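Local structure of aldehyde Dehydrogenase (4O6R) at residues A[328-333]-A[369-374]; A[334-339]-A[390-395]; A[139-144]-A[480-485]; A[145-150]-A[476-481]. The protein probably oxidises aldehydes with NAD(P)+ as a member of the aldehyde dehydrogenase family, and binds adenosine monophosphate here. One frame throughout, in Å; residues are numbered along the deposited sequence. Where two conformers were deposited one is given.

Interaction 1: A[328-333]-A[369-374]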
loop_
_atom_site.group_PDB
_atom_site.type_symbol
_atom_site.label_atom_id
_atom_site.label_comp_id
_atom_site.label_asym_id
_atom_site.label_seq_id
_atom_site.Cartn_x
_atom_site.Cartn_y
_atom_site.Cartn_z
ATOM N N MET A 328 8.020 -14.997 -39.598
ATOM C CA MET A 328 9.296 -15.022 -38.904
ATOM C C MET A 328 10.377 -14.379 -39.770
ATOM O O MET A 328 10.535 -14.706 -40.920
ATOM C CB MET A 328 9.712 -16.448 -38.538
ATOM C CG MET A 328 11.063 -16.495 -37.812
ATOM S SD MET A 328 11.621 -18.138 -37.233
ATOM C CE MET A 328 10.648 -18.189 -35.809
ATOM N N GLY A 329 11.112 -13.443 -39.183
ATOM C CA GLY A 329 12.196 -12.789 -39.873
ATOM C C GLY A 329 13.530 -13.421 -39.579
ATOM O O GLY A 329 13.617 -14.528 -39.025
ATOM N N PRO A 330 14.591 -12.715 -39.933
ATOM C CA PRO A 330 15.910 -13.211 -39.655
ATOM C C PRO A 330 16.294 -12.910 -38.227
ATOM O O PRO A 330 15.624 -12.108 -37.575
ATOM C CB PRO A 330 16.782 -12.389 -40.608
ATOM C CG PRO A 330 16.078 -11.086 -40.689
ATOM C CD PRO A 330 14.621 -11.408 -40.608
ATOM N N LEU A 331 17.388 -13.506 -37.771
ATOM C CA LEU A 331 18.020 -13.089 -36.522
ATOM C C LEU A 331 18.666 -11.723 -36.697
ATOM O O LEU A 331 18.905 -11.282 -37.811
ATOM C CB LEU A 331 19.061 -14.102 -36.078
ATOM C CG LEU A 331 18.561 -15.541 -35.969
ATOM C CD1 LEU A 331 19.590 -16.424 -35.297
ATOM C CD2 LEU A 331 17.271 -15.615 -35.199
ATOM N N THR A 332 18.920 -11.033 -35.597
ATOM C CA THR A 332 19.322 -9.637 -35.682
ATOM C C THR A 332 20.801 -9.437 -36.172
ATOM O O THR A 332 21.128 -8.403 -36.775
ATOM C CB THR A 332 19.020 -8.913 -34.352
ATOM O OG1 THR A 332 17.595 -8.900 -34.115
ATOM C CG2 THR A 332 19.495 -7.519 -34.379
ATOM N N SER A 333 21.682 -10.408 -35.947
ATOM C CA SER A 333 23.074 -10.248 -36.352
ATOM C C SER A 333 23.686 -11.528 -36.851
ATOM O O SER A 333 23.284 -12.623 -36.441
ATOM C CB SER A 333 23.916 -9.730 -35.188
ATOM O OG SER A 333 24.162 -10.785 -34.277
ATOM N N GLY A 369 20.794 -12.711 -45.722
ATOM C CA GLY A 369 20.265 -12.379 -44.421
ATOM C C GLY A 369 20.552 -13.438 -43.381
ATOM O O GLY A 369 20.948 -14.569 -43.714
ATOM N N TYR A 370 20.287 -13.090 -42.118
ATOM C CA TYR A 370 20.705 -13.920 -40.997
ATOM C C TYR A 370 19.592 -14.881 -40.594
ATOM O O TYR A 370 19.199 -14.955 -39.440
ATOM C CB TYR A 370 21.138 -13.048 -39.835
ATOM C CG TYR A 370 22.054 -11.917 -40.230
ATOM C CD1 TYR A 370 23.075 -12.094 -41.163
ATOM C CD2 TYR A 370 21.918 -10.656 -39.644
ATOM C CE1 TYR A 370 23.916 -11.031 -41.512
ATOM C CE2 TYR A 370 22.741 -9.606 -39.995
ATOM C CZ TYR A 370 23.744 -9.799 -40.910
ATOM O OH TYR A 370 24.555 -8.752 -41.219
ATOM N N TYR A 371 19.129 -15.657 -41.576
ATOM C CA TYR A 371 17.944 -16.500 -41.422
ATOM C C TYR A 371 18.239 -17.927 -40.985
ATOM O O TYR A 371 19.164 -18.589 -41.504
ATOM C CB TYR A 371 17.164 -16.579 -42.733
ATOM C CG TYR A 371 16.480 -15.296 -43.160
ATOM C CD1 TYR A 371 15.189 -14.980 -42.698
ATOM C CD2 TYR A 371 17.098 -14.415 -44.032
ATOM C CE1 TYR A 371 14.563 -13.809 -43.087
ATOM C CE2 TYR A 371 16.459 -13.258 -44.441
ATOM C CZ TYR A 371 15.206 -12.953 -43.964
ATOM O OH TYR A 371 14.569 -11.805 -44.392
ATOM N N VAL A 372 17.425 -18.409 -40.059
ATOM C CA VAL A 372 17.417 -19.817 -39.706
ATOM C C VAL A 372 15.973 -20.286 -39.525
ATOM O O VAL A 372 15.114 -19.527 -39.063
ATOM C CB VAL A 372 18.311 -20.088 -38.477
ATOM C CG1 VAL A 372 17.815 -19.382 -37.243
ATOM C CG2 VAL A 372 18.429 -21.575 -38.210
ATOM N N ARG A 373 15.699 -21.523 -39.909
ATOM C CA ARG A 373 14.360 -22.073 -39.781
ATOM C C ARG A 373 14.029 -22.394 -38.324
ATOM O O ARG A 373 14.923 -22.639 -37.532
ATOM C CB ARG A 373 14.215 -23.346 -40.611
ATOM C CG ARG A 373 14.340 -23.099 -42.111
ATOM C CD ARG A 373 14.231 -24.391 -42.898
ATOM N NE ARG A 373 15.059 -25.427 -42.295
ATOM C CZ ARG A 373 16.158 -25.947 -42.828
ATOM N NH1 ARG A 373 16.812 -26.864 -42.125
ATOM N NH2 ARG A 373 16.596 -25.590 -44.059
ATOM N N PRO A 374 12.740 -22.369 -37.978
ATOM C CA PRO A 374 12.318 -22.798 -36.642
ATOM C C PRO A 374 12.847 -24.191 -36.380
ATOM O O PRO A 374 12.695 -25.078 -37.224
ATOM C CB PRO A 374 10.788 -22.797 -36.728
ATOM C CG PRO A 374 10.467 -21.824 -37.808
ATOM C CD PRO A 374 11.609 -21.897 -38.799
HETATM O O HOH W 1 15.243 -16.722 -38.962
#
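Two loops of the aldehyde dehydrogenase fold meet here: 369-374 runs up to strand 375-378 and has Y370 at the centre of an inverse gamma turn, and 328-333 runs up to helix 334-349. The turn presents Y370 O to L331 N, a bond of 2.9 Å whose donor stands 43° out of the carbonyl plane. Beside it P330 lies against Y371: P330 CB sits 3.5 Å from the centroid of the Y371 ring, only 9° off the ring normal, a CH-pi contact over the ring centre, while P330 CD comes down on CE1. Y371 OH is hydrogen-bonded to H34 ND1, which probably helps keep the ring over P330. Y370, with its CG beside its own backbone N (chi1 -46°), turns one ring face to the carbonyl carbon of S333, CD2 to C being 3.4 Å, and L331 O lies in the ring plane at the edge. Farther along, L331 CD1 meets V372 CG1 at 4.0 Å, and M328 SD passes P374 CG at 3.9 Å. A water accepts from V372 N and donates to G329 O. The polar joining of the loops therefore falls to backbone groups, while the side chains contribute apolar and aromatic packing.

Interaction 2: A[334-339]-A[390-395]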
loop_
_atom_site.group_PDB
_atom_site.type_symbol
_atom_site.label_atom_id
_atom_site.label_comp_id
_atom_site.label_asym_id
_atom_site.label_seq_id
_atom_site.Cartn_x
_atom_site.Cartn_y
_atom_site.Cartn_z
ATOM N N LYS A 334 24.680 -11.376 -37.720
ATOM C CA LYS A 334 25.450 -12.495 -38.226
ATOM C C LYS A 334 26.036 -13.342 -37.086
ATOM O O LYS A 334 25.950 -14.562 -37.094
ATOM C CB LYS A 334 26.546 -11.979 -39.172
ATOM C CG LYS A 334 27.453 -13.043 -39.789
ATOM C CD LYS A 334 26.646 -14.152 -40.451
ATOM C CE LYS A 334 27.527 -15.103 -41.260
ATOM N NZ LYS A 334 26.813 -16.411 -41.417
ATOM N N GLN A 335 26.569 -12.678 -36.075
ATOM C CA GLN A 335 27.197 -13.364 -34.955
ATOM C C GLN A 335 26.225 -14.251 -34.209
ATOM O O GLN A 335 26.562 -15.368 -33.804
ATOM C CB GLN A 335 27.819 -12.360 -33.994
ATOM C CG GLN A 335 29.008 -11.632 -34.607
ATOM C CD GLN A 335 28.667 -10.377 -35.422
ATOM O OE1 GLN A 335 27.528 -10.143 -35.828
ATOM N NE2 GLN A 335 29.701 -9.572 -35.689
ATOM N N HIS A 336 25.001 -13.768 -34.054
ATOM C CA HIS A 336 24.010 -14.510 -33.337
ATOM C C HIS A 336 23.537 -15.712 -34.173
ATOM O O HIS A 336 23.352 -16.813 -33.628
ATOM C CB HIS A 336 22.833 -13.593 -32.958
ATOM C CG HIS A 336 21.804 -14.287 -32.155
ATOM N ND1 HIS A 336 22.129 -15.014 -31.026
ATOM C CD2 HIS A 336 20.462 -14.417 -32.324
ATOM C CE1 HIS A 336 21.028 -15.548 -30.524
ATOM N NE2 HIS A 336 20.007 -15.222 -31.304
ATOM N N LEU A 337 23.333 -15.512 -35.480
ATOM C CA LEU A 337 23.055 -16.637 -36.372
ATOM C C LEU A 337 24.123 -17.738 -36.280
ATOM O O LEU A 337 23.796 -18.907 -36.200
ATOM C CB LEU A 337 22.944 -16.202 -37.827
ATOM C CG LEU A 337 22.887 -17.355 -38.813
ATOM C CD1 LEU A 337 21.574 -18.106 -38.641
ATOM C CD2 LEU A 337 23.019 -16.896 -40.242
ATOM N N ASP A 338 25.396 -17.362 -36.355
ATOM C CA ASP A 338 26.462 -18.366 -36.276
ATOM C C ASP A 338 26.411 -19.133 -34.951
ATOM O O ASP A 338 26.627 -20.330 -34.914
ATOM C CB ASP A 338 27.815 -17.714 -36.474
ATOM C CG ASP A 338 28.023 -17.246 -37.905
ATOM O OD1 ASP A 338 27.265 -17.663 -38.808
ATOM O OD2 ASP A 338 28.935 -16.437 -38.110
ATOM N N ARG A 339 26.077 -18.432 -33.876
ATOM C CA ARG A 339 25.928 -19.043 -32.569
ATOM C C ARG A 339 24.787 -20.090 -32.595
ATOM O O ARG A 339 24.918 -21.178 -32.052
ATOM C CB ARG A 339 25.616 -17.951 -31.574
ATOM C CG ARG A 339 25.852 -18.288 -30.130
ATOM C CD ARG A 339 27.081 -17.555 -29.539
ATOM N NE ARG A 339 27.772 -18.588 -28.781
ATOM C CZ ARG A 339 27.341 -19.079 -27.624
ATOM N NH1 ARG A 339 26.292 -18.539 -27.003
ATOM N NH2 ARG A 339 28.000 -20.081 -27.059
ATOM N N GLU A 390 21.568 -20.773 -22.870
ATOM C CA GLU A 390 20.661 -19.895 -23.606
ATOM C C GLU A 390 21.101 -19.868 -25.073
ATOM O O GLU A 390 22.257 -19.544 -25.377
ATOM C CB GLU A 390 20.617 -18.455 -22.990
ATOM C CG GLU A 390 19.392 -17.628 -23.434
ATOM C CD GLU A 390 19.102 -16.351 -22.608
ATOM O OE1 GLU A 390 20.014 -15.900 -21.848
ATOM O OE2 GLU A 390 17.951 -15.782 -22.734
ATOM N N VAL A 391 20.219 -20.286 -25.973
ATOM C CA VAL A 391 20.501 -20.248 -27.421
ATOM C C VAL A 391 19.975 -18.922 -28.015
ATOM O O VAL A 391 20.579 -18.309 -28.875
ATOM C CB VAL A 391 19.898 -21.488 -28.113
ATOM C CG1 VAL A 391 20.133 -21.467 -29.619
ATOM C CG2 VAL A 391 20.492 -22.747 -27.519
ATOM N N PHE A 392 18.830 -18.461 -27.527
ATOM C CA PHE A 392 18.314 -17.104 -27.855
ATOM C C PHE A 392 17.936 -17.012 -29.331
ATOM O O PHE A 392 18.023 -15.947 -29.916
ATOM C CB PHE A 392 19.338 -16.002 -27.491
ATOM C CG PHE A 392 18.719 -14.669 -27.145
ATOM C CD1 PHE A 392 17.969 -14.523 -26.000
ATOM C CD2 PHE A 392 18.922 -13.555 -27.945
ATOM C CE1 PHE A 392 17.422 -13.296 -25.650
ATOM C CE2 PHE A 392 18.372 -12.314 -27.610
ATOM C CZ PHE A 392 17.620 -12.186 -26.466
ATOM N N GLY A 393 17.521 -18.130 -29.918
ATOM C CA GLY A 393 17.100 -18.171 -31.335
ATOM C C GLY A 393 15.808 -18.959 -31.395
ATOM O O GLY A 393 15.280 -19.372 -30.328
ATOM N N PRO A 394 15.296 -19.200 -32.617
ATOM C CA PRO A 394 13.998 -19.853 -32.768
ATOM C C PRO A 394 14.225 -21.346 -32.621
ATOM O O PRO A 394 14.151 -22.092 -33.590
ATOM C CB PRO A 394 13.587 -19.488 -34.195
ATOM C CG PRO A 394 14.890 -19.359 -34.930
ATOM C CD PRO A 394 15.850 -18.769 -33.911
ATOM N N PHE A 395 14.546 -21.750 -31.397
ATOM C CA PHE A 395 15.172 -23.032 -31.135
ATOM C C PHE A 395 14.607 -23.554 -29.832
ATOM O O PHE A 395 14.819 -22.964 -28.809
ATOM C CB PHE A 395 16.696 -22.811 -31.022
ATOM C CG PHE A 395 17.511 -24.052 -30.822
ATOM C CD1 PHE A 395 17.390 -24.817 -29.660
ATOM C CD2 PHE A 395 18.469 -24.426 -31.753
ATOM C CE1 PHE A 395 18.164 -25.949 -29.482
ATOM C CE2 PHE A 395 19.266 -25.541 -31.558
ATOM C CZ PHE A 395 19.119 -26.316 -30.428
HETATM O O HOH W 2 24.867 -19.419 -24.667
#
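F392 O is met by H336 NE2 at 2.5 Å, a bent bond with an N-H...O angle of 139°; the distance is shorter than usual for N...O, and its precise value is doubtful. H336 stands in the first turn of helix 334-349, where S333 OG caps its backbone N, and F392 belongs to the loop that leads from helix 385-388 into strand 395-401. The bond is in line with the imidazole plane but well off the carbonyl plane of F392. H336 carries its CG anti to the backbone N (chi1 -177°), which sends the imidazole from the helix to the loop. There CE1 also faces V391 O at 3.2 Å, near the ring plane. The two rings form an offset edge-to-face pair, with the edge of F392 toward the face of H336, centroids 5.7 Å apart and planes at 70°. W156 meets both rings, and the F392 side chain is about 8 Å from the bound AMP, which places this contact near the nucleotide pocket. One turn further along the helix, R339 NH1 gives a hydrogen to a water at 2.9 Å, and that water donates to E390 O at 2.7 Å.

Interaction 3: A[139-144]-A[480-485]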
loop_
_atom_site.group_PDB
_atom_site.type_symbol
_atom_site.label_atom_id
_atom_site.label_comp_id
_atom_site.label_asym_id
_atom_site.label_seq_id
_atom_site.Cartn_x
_atom_site.Cartn_y
_atom_site.Cartn_z
ATOM N N LEU A 139 6.527 13.517 14.611
ATOM C CA LEU A 139 5.986 13.274 13.304
ATOM C C LEU A 139 7.089 12.694 12.420
ATOM O O LEU A 139 8.152 13.287 12.300
ATOM C CB LEU A 139 5.538 14.573 12.684
ATOM C CG LEU A 139 5.072 14.474 11.241
ATOM C CD1 LEU A 139 3.825 13.601 11.162
ATOM C CD2 LEU A 139 4.808 15.850 10.676
ATOM N N ASN A 140 6.822 11.564 11.768
ATOM C CA ASN A 140 7.809 10.948 10.885
ATOM C C ASN A 140 7.200 10.647 9.539
ATOM O O ASN A 140 6.387 9.741 9.422
ATOM C CB ASN A 140 8.371 9.672 11.563
ATOM C CG ASN A 140 9.392 8.922 10.725
ATOM O OD1 ASN A 140 9.532 7.703 10.880
ATOM N ND2 ASN A 140 10.129 9.626 9.871
ATOM N N TYR A 141 7.535 11.457 8.540
ATOM C CA TYR A 141 7.065 11.212 7.183
ATOM C C TYR A 141 8.229 10.749 6.314
ATOM O O TYR A 141 9.386 11.174 6.512
ATOM C CB TYR A 141 6.397 12.444 6.581
ATOM C CG TYR A 141 7.230 13.723 6.411
ATOM C CD1 TYR A 141 7.374 14.661 7.443
ATOM C CD2 TYR A 141 7.831 14.005 5.206
ATOM C CE1 TYR A 141 8.104 15.855 7.255
ATOM C CE2 TYR A 141 8.565 15.172 5.008
ATOM C CZ TYR A 141 8.673 16.103 6.025
ATOM O OH TYR A 141 9.386 17.246 5.772
ATOM N N VAL A 142 7.910 9.897 5.359
ATOM C CA VAL A 142 8.899 9.325 4.465
ATOM C C VAL A 142 8.467 9.612 3.031
ATOM O O VAL A 142 7.342 9.270 2.648
ATOM C CB VAL A 142 9.024 7.822 4.659
ATOM C CG1 VAL A 142 10.079 7.227 3.726
ATOM C CG2 VAL A 142 9.341 7.509 6.118
ATOM N N GLN A 143 9.343 10.261 2.275
ATOM C CA GLN A 143 9.112 10.501 0.860
ATOM C C GLN A 143 9.797 9.426 0.014
ATOM O O GLN A 143 10.824 8.904 0.401
ATOM C CB GLN A 143 9.716 11.829 0.466
ATOM C CG GLN A 143 9.221 13.008 1.280
ATOM C CD GLN A 143 8.180 13.740 0.548
ATOM O OE1 GLN A 143 7.398 13.145 -0.211
ATOM N NE2 GLN A 143 8.164 15.041 0.716
ATOM N N ARG A 144 9.246 9.160 -1.172
ATOM C CA ARG A 144 9.953 8.402 -2.196
ATOM C C ARG A 144 10.597 9.387 -3.166
ATOM O O ARG A 144 9.957 9.846 -4.125
ATOM C CB ARG A 144 8.988 7.470 -2.928
ATOM C CG ARG A 144 8.306 6.455 -1.996
ATOM C CD ARG A 144 9.272 5.551 -1.219
ATOM N NE ARG A 144 10.251 4.872 -2.098
ATOM C CZ ARG A 144 11.159 3.995 -1.680
ATOM N NH1 ARG A 144 11.222 3.634 -0.396
ATOM N NH2 ARG A 144 12.020 3.451 -2.543
ATOM N N ARG A 480 13.327 8.749 1.954
ATOM C CA ARG A 480 13.849 9.938 2.649
ATOM C C ARG A 480 12.988 10.143 3.879
ATOM O O ARG A 480 11.830 10.570 3.780
ATOM C CB ARG A 480 13.768 11.185 1.764
ATOM C CG ARG A 480 14.647 11.233 0.529
ATOM C CD ARG A 480 16.082 11.104 0.923
ATOM N NE ARG A 480 17.063 11.583 -0.040
ATOM C CZ ARG A 480 17.623 12.792 -0.072
ATOM N NH1 ARG A 480 17.244 13.776 0.722
ATOM N NH2 ARG A 480 18.576 13.021 -0.952
ATOM N N SER A 481 13.515 9.778 5.039
ATOM C CA SER A 481 12.760 9.793 6.280
ATOM C C SER A 481 13.021 11.107 7.029
ATOM O O SER A 481 14.180 11.463 7.252
ATOM C CB SER A 481 13.183 8.612 7.148
ATOM O OG SER A 481 12.553 8.641 8.405
ATOM N N VAL A 482 11.971 11.837 7.352
ATOM C CA VAL A 482 12.097 13.124 8.040
ATOM C C VAL A 482 11.345 13.005 9.362
ATOM O O VAL A 482 10.185 12.557 9.400
ATOM C CB VAL A 482 11.518 14.300 7.231
ATOM C CG1 VAL A 482 11.617 15.594 8.034
ATOM C CG2 VAL A 482 12.252 14.475 5.892
ATOM N N TRP A 483 12.010 13.399 10.429
ATOM C CA TRP A 483 11.436 13.367 11.785
ATOM C C TRP A 483 11.283 14.776 12.290
ATOM O O TRP A 483 12.273 15.542 12.278
ATOM C CB TRP A 483 12.361 12.668 12.776
ATOM C CG TRP A 483 12.501 11.199 12.623
ATOM C CD1 TRP A 483 13.189 10.540 11.646
ATOM C CD2 TRP A 483 11.998 10.192 13.509
ATOM N NE1 TRP A 483 13.141 9.183 11.865
ATOM C CE2 TRP A 483 12.389 8.935 12.980
ATOM C CE3 TRP A 483 11.216 10.227 14.665
ATOM C CZ2 TRP A 483 12.061 7.721 13.589
ATOM C CZ3 TRP A 483 10.881 9.008 15.287
ATOM C CH2 TRP A 483 11.305 7.761 14.721
ATOM N N VAL A 484 10.081 15.119 12.746
ATOM C CA VAL A 484 9.879 16.386 13.479
ATOM C C VAL A 484 9.567 16.123 14.952
ATOM O O VAL A 484 8.542 15.534 15.283
ATOM C CB VAL A 484 8.730 17.210 12.923
ATOM C CG1 VAL A 484 8.694 18.583 13.596
ATOM C CG2 VAL A 484 8.863 17.350 11.398
ATOM N N ASN A 485 10.426 16.627 15.827
ATOM C CA ASN A 485 10.128 16.595 17.244
ATOM C C ASN A 485 9.190 17.741 17.613
ATOM O O ASN A 485 9.645 18.842 17.881
ATOM C CB ASN A 485 11.404 16.702 18.051
ATOM C CG ASN A 485 11.143 16.559 19.534
ATOM O OD1 ASN A 485 10.002 16.397 19.948
ATOM N ND2 ASN A 485 12.200 16.641 20.335
#
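With CG anti to the backbone N (chi1 179°), N140 reaches over W483, whose own CG lies beside its backbone N, and the amide stacks on the indole with the two planes 14° apart. They sit on neighbouring antiparallel strands, 138-153 and 477-485, part of the sheet that projects from the body of the aldehyde dehydrogenase subunit into the oligomer; the axes of the two segments approach to 4.7 Å at 158°. L139 with V484, Y141 with V482 and Q143 with R480 are the hydrogen-bonded pairs, for example V484 N to L139 O at 2.7 Å. N140 with W483 and V142 with S481 are non-hydrogen-bonded pairs between them. N140 ND2 spends both its hydrogens across the strands, on S481 OG and on V482 O, each at 3.0 Å and close to the amide plane. V482 O therefore takes two donors, Y141 N nearly along its C=O axis and the amide from well above the carbonyl plane. N140 OD1 is bonded to S454 of the second subunit and Y141 OH to H431 of that subunit; residues 481-484 pair in parallel with one of its strands, continuing the sheet across the interface. On the face shared by L139, Y141 and V484, V482 CB lies over the Y141 ring, 3.8 Å from its centroid.

Interaction 4: A[145-150]-A[476-481]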
loop_
_atom_site.group_PDB
_atom_site.type_symbol
_atom_site.label_atom_id
_atom_site.label_comp_id
_atom_site.label_asym_id
_atom_site.label_seq_id
_atom_site.Cartn_x
_atom_site.Cartn_y
_atom_site.Cartn_z
ATOM N N ALA A 145 11.865 9.705 -2.940
ATOM C CA ALA A 145 12.556 10.703 -3.778
ATOM C C ALA A 145 13.265 9.987 -4.938
ATOM O O ALA A 145 13.626 8.840 -4.810
ATOM C CB ALA A 145 13.563 11.471 -2.954
ATOM N N PRO A 146 13.467 10.678 -6.071
ATOM C CA PRO A 146 14.241 10.065 -7.132
ATOM C C PRO A 146 15.688 9.858 -6.717
ATOM O O PRO A 146 16.169 10.502 -5.789
ATOM C CB PRO A 146 14.160 11.081 -8.277
ATOM C CG PRO A 146 13.688 12.338 -7.685
ATOM C CD PRO A 146 13.026 12.045 -6.393
ATOM N N ILE A 147 16.374 8.989 -7.429
ATOM C CA ILE A 147 17.771 8.675 -7.135
ATOM C C ILE A 147 18.690 9.770 -7.645
ATOM O O ILE A 147 19.604 10.195 -6.915
ATOM C CB ILE A 147 18.145 7.313 -7.737
ATOM C CG1 ILE A 147 17.340 6.225 -7.011
ATOM C CG2 ILE A 147 19.649 7.074 -7.643
ATOM C CD1 ILE A 147 17.368 4.899 -7.717
ATOM N N GLY A 148 18.431 10.237 -8.864
ATOM C CA GLY A 148 19.232 11.266 -9.485
ATOM C C GLY A 148 19.391 10.967 -10.956
ATOM O O GLY A 148 18.407 10.901 -11.681
ATOM N N VAL A 149 20.640 10.840 -11.408
ATOM C CA VAL A 149 20.934 10.439 -12.787
ATOM C C VAL A 149 21.046 8.916 -12.820
ATOM O O VAL A 149 21.786 8.300 -12.031
ATOM C CB VAL A 149 22.263 11.037 -13.315
ATOM C CG1 VAL A 149 22.542 10.595 -14.756
ATOM C CG2 VAL A 149 22.212 12.556 -13.272
ATOM N N VAL A 150 20.280 8.307 -13.699
ATOM C CA VAL A 150 20.291 6.852 -13.817
ATOM C C VAL A 150 20.804 6.458 -15.185
ATOM O O VAL A 150 20.482 7.098 -16.187
ATOM C CB VAL A 150 18.930 6.209 -13.506
ATOM C CG1 VAL A 150 18.518 6.537 -12.061
ATOM C CG2 VAL A 150 17.858 6.651 -14.464
ATOM N N TYR A 476 13.271 2.761 -8.541
ATOM C CA TYR A 476 13.757 4.050 -9.069
ATOM C C TYR A 476 13.605 5.230 -8.097
ATOM O O TYR A 476 13.793 6.389 -8.488
ATOM C CB TYR A 476 13.122 4.361 -10.448
ATOM C CG TYR A 476 13.912 3.684 -11.533
ATOM C CD1 TYR A 476 15.173 4.154 -11.862
ATOM C CD2 TYR A 476 13.435 2.541 -12.197
ATOM C CE1 TYR A 476 15.937 3.535 -12.843
ATOM C CE2 TYR A 476 14.199 1.923 -13.184
ATOM C CZ TYR A 476 15.458 2.449 -13.491
ATOM O OH TYR A 476 16.274 1.879 -14.436
ATOM N N THR A 477 13.326 4.927 -6.830
ATOM C CA THR A 477 13.278 5.953 -5.797
ATOM C C THR A 477 14.050 5.494 -4.565
ATOM O O THR A 477 14.506 4.356 -4.477
ATOM C CB THR A 477 11.820 6.308 -5.406
ATOM O OG1 THR A 477 11.125 5.100 -5.021
ATOM C CG2 THR A 477 11.128 6.978 -6.568
ATOM N N GLU A 478 14.213 6.412 -3.625
ATOM C CA GLU A 478 14.854 6.087 -2.354
ATOM C C GLU A 478 14.029 6.661 -1.234
ATOM O O GLU A 478 13.402 7.714 -1.379
ATOM C CB GLU A 478 16.278 6.639 -2.271
ATOM C CG GLU A 478 16.284 8.156 -2.332
ATOM C CD GLU A 478 17.581 8.818 -2.775
ATOM O OE1 GLU A 478 18.460 8.151 -3.385
ATOM O OE2 GLU A 478 17.714 10.035 -2.500
ATOM N N ALA A 479 14.046 5.991 -0.089
ATOM C CA ALA A 479 13.306 6.483 1.063
ATOM C C ALA A 479 14.062 7.663 1.708
ATOM O O ALA A 479 15.280 7.585 1.988
ATOM C CB ALA A 479 13.102 5.373 2.080
ATOM N N ARG A 480 13.327 8.749 1.954
ATOM C CA ARG A 480 13.849 9.938 2.649
ATOM C C ARG A 480 12.988 10.143 3.879
ATOM O O ARG A 480 11.830 10.570 3.780
ATOM C CB ARG A 480 13.768 11.185 1.764
ATOM C CG ARG A 480 14.647 11.233 0.529
ATOM C CD ARG A 480 16.082 11.104 0.923
ATOM N NE ARG A 480 17.063 11.583 -0.040
ATOM C CZ ARG A 480 17.623 12.792 -0.072
ATOM N NH1 ARG A 480 17.244 13.776 0.722
ATOM N NH2 ARG A 480 18.576 13.021 -0.952
ATOM N N SER A 481 13.515 9.778 5.039
ATOM C CA SER A 481 12.760 9.793 6.280
ATOM C C SER A 481 13.021 11.107 7.029
ATOM O O SER A 481 14.180 11.463 7.252
ATOM C CB SER A 481 13.183 8.612 7.148
ATOM O OG SER A 481 12.553 8.641 8.405
HETATM O O HOH W 3 17.556 12.213 -4.167
HETATM O O HOH W 4 20.299 9.647 -4.336
#
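A145 opens the segment with a two-way backbone link to E478: its N gives to E478 O at 3.0 Å, and its O takes E478 N at 2.8 Å. Its CB packs against R480 CG at 3.7 Å, while T477 CB on the neighbouring strand approaches A145 O at 3.2 Å. At P146 the carbonyl oxygen and E478 OE2 are joined through a water, which donates to both at 2.7 Å. I147 comes next. Its CG1 lies beside the backbone N (chi1 -66°), and with the chain extended at chi2, CD1 reaches the carbonyl carbon of Y476 at 3.8 Å; its O receives a second water, which also donates to E478 OE1. Each carboxylate oxygen of E478 is thus tied by water to a carbonyl of 145-150, and OE2 is further gripped by R480 NE at 3.0 Å in a salt bridge, met on the anti side of the carboxylate. This is where the antiparallel pairing of strands 138-153 and 477-485 comes apart: A145 with E478 is a regular hydrogen-bonded pair, and beyond it the first strand breaks into a loop at 147-148. N175 takes up the loop through G148 N and also binds Y476 O. After the break, V149 and V150 are strand again, running parallel to 176-180 and 228-232 in the sheet that carries the nucleotide site. V150 sets both methyls, CG1 and CG2, on Y476 CE1. The same tyrosine ring makes a cation-pi contact with K228, and its OH is bonded to Q152.

How the interactions relate
Interactions 3 and 4 are successive parts of one strand pair, sharing R480 and S481, with centres 15 Å apart; R144 NE probably bonds T477 OG1 at 3.1 Å between them. Both reach the second subunit. Interactions 1 and 2 form a separate patch, centres 9 Å apart, joined where L331 CD1 packs on L337 CA at 3.6 Å and M328 CE on P394 CB at 3.6 Å. Segment 328-333 of interaction 1 runs directly into helix 334-349, used by interaction 2. The bound AMP lies about 9 Å from the side chain of S333 and about 14 Å from that of Y476, whereas interaction 3 lies away from the AMP-binding residues. The centres of interactions 1 and 3 are 55 Å apart.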